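Local coordinates for protein transcription termination factor FttA (Pyrococcus horikoshii, PDB 3AF6) that probably terminates transcription by cutting nascent RNA at the exit channel of RNA polymerase, as a two-zinc nuclease of the metallo-beta-lactamase superfamily, at residues Ile254-Ala257 with His258-Cys262. Numbering follows the deposited sequence.
With ZN (zinc ion), chain I; ZN (zinc ion), chain J.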
loop_
_atom_site.group_PDB
_atom_site.type_symbol
_atom_site.label_atom_id
_atom_site.label_comp_id
_atom_site.label_asym_id
_atom_site.label_seq_id
_atom_site.Cartn_x
_atom_site.Cartn_y
_atom_site.Cartn_z
ATOM N N ILE A 254 -0.811 -7.508 2.202
ATOM C CA ILE A 254 -0.232 -6.290 2.743
ATOM C C ILE A 254 -1.283 -5.196 2.937
ATOM O O ILE A 254 -1.973 -4.828 1.988
ATOM C CB ILE A 254 0.891 -5.768 1.826
ATOM C CG1 ILE A 254 1.932 -6.880 1.595
ATOM C CG2 ILE A 254 1.528 -4.528 2.439
ATOM C CD1 ILE A 254 2.534 -7.505 2.874
ATOM N N THR A 255 -1.403 -4.678 4.163
ATOM C CA THR A 255 -2.371 -3.624 4.472
ATOM C C THR A 255 -2.022 -2.309 3.766
ATOM O O THR A 255 -2.905 -1.638 3.212
ATOM C CB THR A 255 -2.448 -3.342 5.990
ATOM O OG1 THR A 255 -1.193 -2.834 6.454
ATOM C CG2 THR A 255 -2.787 -4.603 6.745
ATOM N N HIS A 256 -0.747 -1.920 3.822
ATOM C CA HIS A 256 -0.306 -0.705 3.154
ATOM C C HIS A 256 1.193 -0.666 2.901
ATOM O O HIS A 256 1.956 -1.453 3.454
ATOM C CB HIS A 256 -0.777 0.552 3.881
ATOM C CG HIS A 256 -0.109 0.805 5.196
ATOM N ND1 HIS A 256 -0.469 0.150 6.355
ATOM C CD2 HIS A 256 0.832 1.712 5.553
ATOM C CE1 HIS A 256 0.212 0.650 7.371
ATOM N NE2 HIS A 256 1.008 1.599 6.911
ATOM N N ALA A 257 1.606 0.264 2.057
ATOM C CA ALA A 257 2.986 0.371 1.623
ATOM C C ALA A 257 4.151 0.658 2.571
ATOM O O ALA A 257 5.291 0.345 2.223
ATOM C CB ALA A 257 3.042 1.339 0.464
ATOM N N HIS A 258 3.919 1.242 3.743
ATOM C CA HIS A 258 5.046 1.538 4.619
ATOM C C HIS A 258 5.930 0.337 4.941
ATOM O O HIS A 258 5.469 -0.806 4.973
ATOM C CB HIS A 258 4.560 2.227 5.889
ATOM C CG HIS A 258 4.241 3.675 5.688
ATOM N ND1 HIS A 258 3.563 4.428 6.621
ATOM C CD2 HIS A 258 4.507 4.509 4.655
ATOM C CE1 HIS A 258 3.422 5.664 6.171
ATOM N NE2 HIS A 258 3.987 5.739 4.979
ATOM N N LEU A 259 7.212 0.612 5.163
ATOM C CA LEU A 259 8.204 -0.423 5.441
ATOM C C LEU A 259 7.908 -1.280 6.669
ATOM O O LEU A 259 8.322 -2.442 6.745
ATOM C CB LEU A 259 9.599 0.210 5.577
ATOM C CG LEU A 259 10.225 0.872 4.340
ATOM C CD1 LEU A 259 11.575 1.438 4.728
ATOM C CD2 LEU A 259 10.378 -0.115 3.198
ATOM N N ASP A 260 7.204 -0.707 7.635
ATOM C CA ASP A 260 6.869 -1.439 8.838
ATOM C C ASP A 260 5.676 -2.368 8.632
ATOM O O ASP A 260 5.082 -2.838 9.597
ATOM C CB ASP A 260 6.592 -0.473 9.982
ATOM C CG ASP A 260 5.534 0.559 9.633
ATOM O OD1 ASP A 260 5.149 1.332 10.538
ATOM O OD2 ASP A 260 5.085 0.607 8.461
ATOM N N HIS A 261 5.324 -2.631 7.378
ATOM C CA HIS A 261 4.228 -3.549 7.069
ATOM C C HIS A 261 4.566 -4.425 5.857
ATOM O O HIS A 261 4.015 -5.517 5.691
ATOM C CB HIS A 261 2.913 -2.778 6.826
ATOM C CG HIS A 261 2.363 -2.137 8.060
ATOM N ND1 HIS A 261 1.439 -2.759 8.875
ATOM C CD2 HIS A 261 2.677 -0.973 8.671
ATOM C CE1 HIS A 261 1.212 -2.004 9.934
ATOM N NE2 HIS A 261 1.952 -0.915 9.836
ATOM N N CYS A 262 5.478 -3.951 5.011
ATOM C CA CYS A 262 5.871 -4.729 3.838
ATOM C C CYS A 262 7.396 -4.713 3.631
ATOM O O CYS A 262 7.906 -5.281 2.664
ATOM C CB CYS A 262 5.194 -4.159 2.600
ATOM S SG CYS A 262 5.875 -2.546 2.206
HETATM ZN ZN ZN I . 1.717 3.407 8.039
HETATM ZN ZN ZN J . 2.661 0.878 10.810
#
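His256 and His258 grip one zinc ion together, through His256 NE2 at 2.2 Å and His258 ND1 at 2.5 Å, and His344 and Asp367 complete that site. Two and three residues beyond His258, Asp260 OD1 (2.5 Å) and His261 NE2 (2.2 Å) hold the second zinc, which Asp367 and His618 also bind, so that Asp367 bridges the pair. This is the HxHxDH signature of the metallo-beta-lactamase superfamily, here the zinc centre of a nuclease.

Between the two sites the imidazoles pack against each other: His256 CE1 lies over one face of the His261 ring, toward its rim, with the planes at 40°. His258 ND1 lies in plane at the edge of the His256 ring, where the shared zinc draws the two nitrogens together.

Hydrogen bonds on the far nitrogens help, with the zinc ions, to set the ring rotations. His256 ND1 donates to Thr255 OG1 (3.1 Å), which sits 29° out of the ring plane; Thr255 OG1 is turned there by a chi1 of 64°. His261 ND1 is held by Asp217 and His258 NE2 by the carbonyl of Val433, second-shell partners that orient the metal-binding nitrogens. At the N-cap, His258 O accepts from both His261 N and Cys262 N, closing the turn.

Apolar contact is slight, Ile254 CG2 meeting Cys262 CB at 3.7 Å. The loop leaves strand 251-253 and enters short helix 259-262, while helix 282-301 packs against Ala257, His258, Leu259 and Cys262.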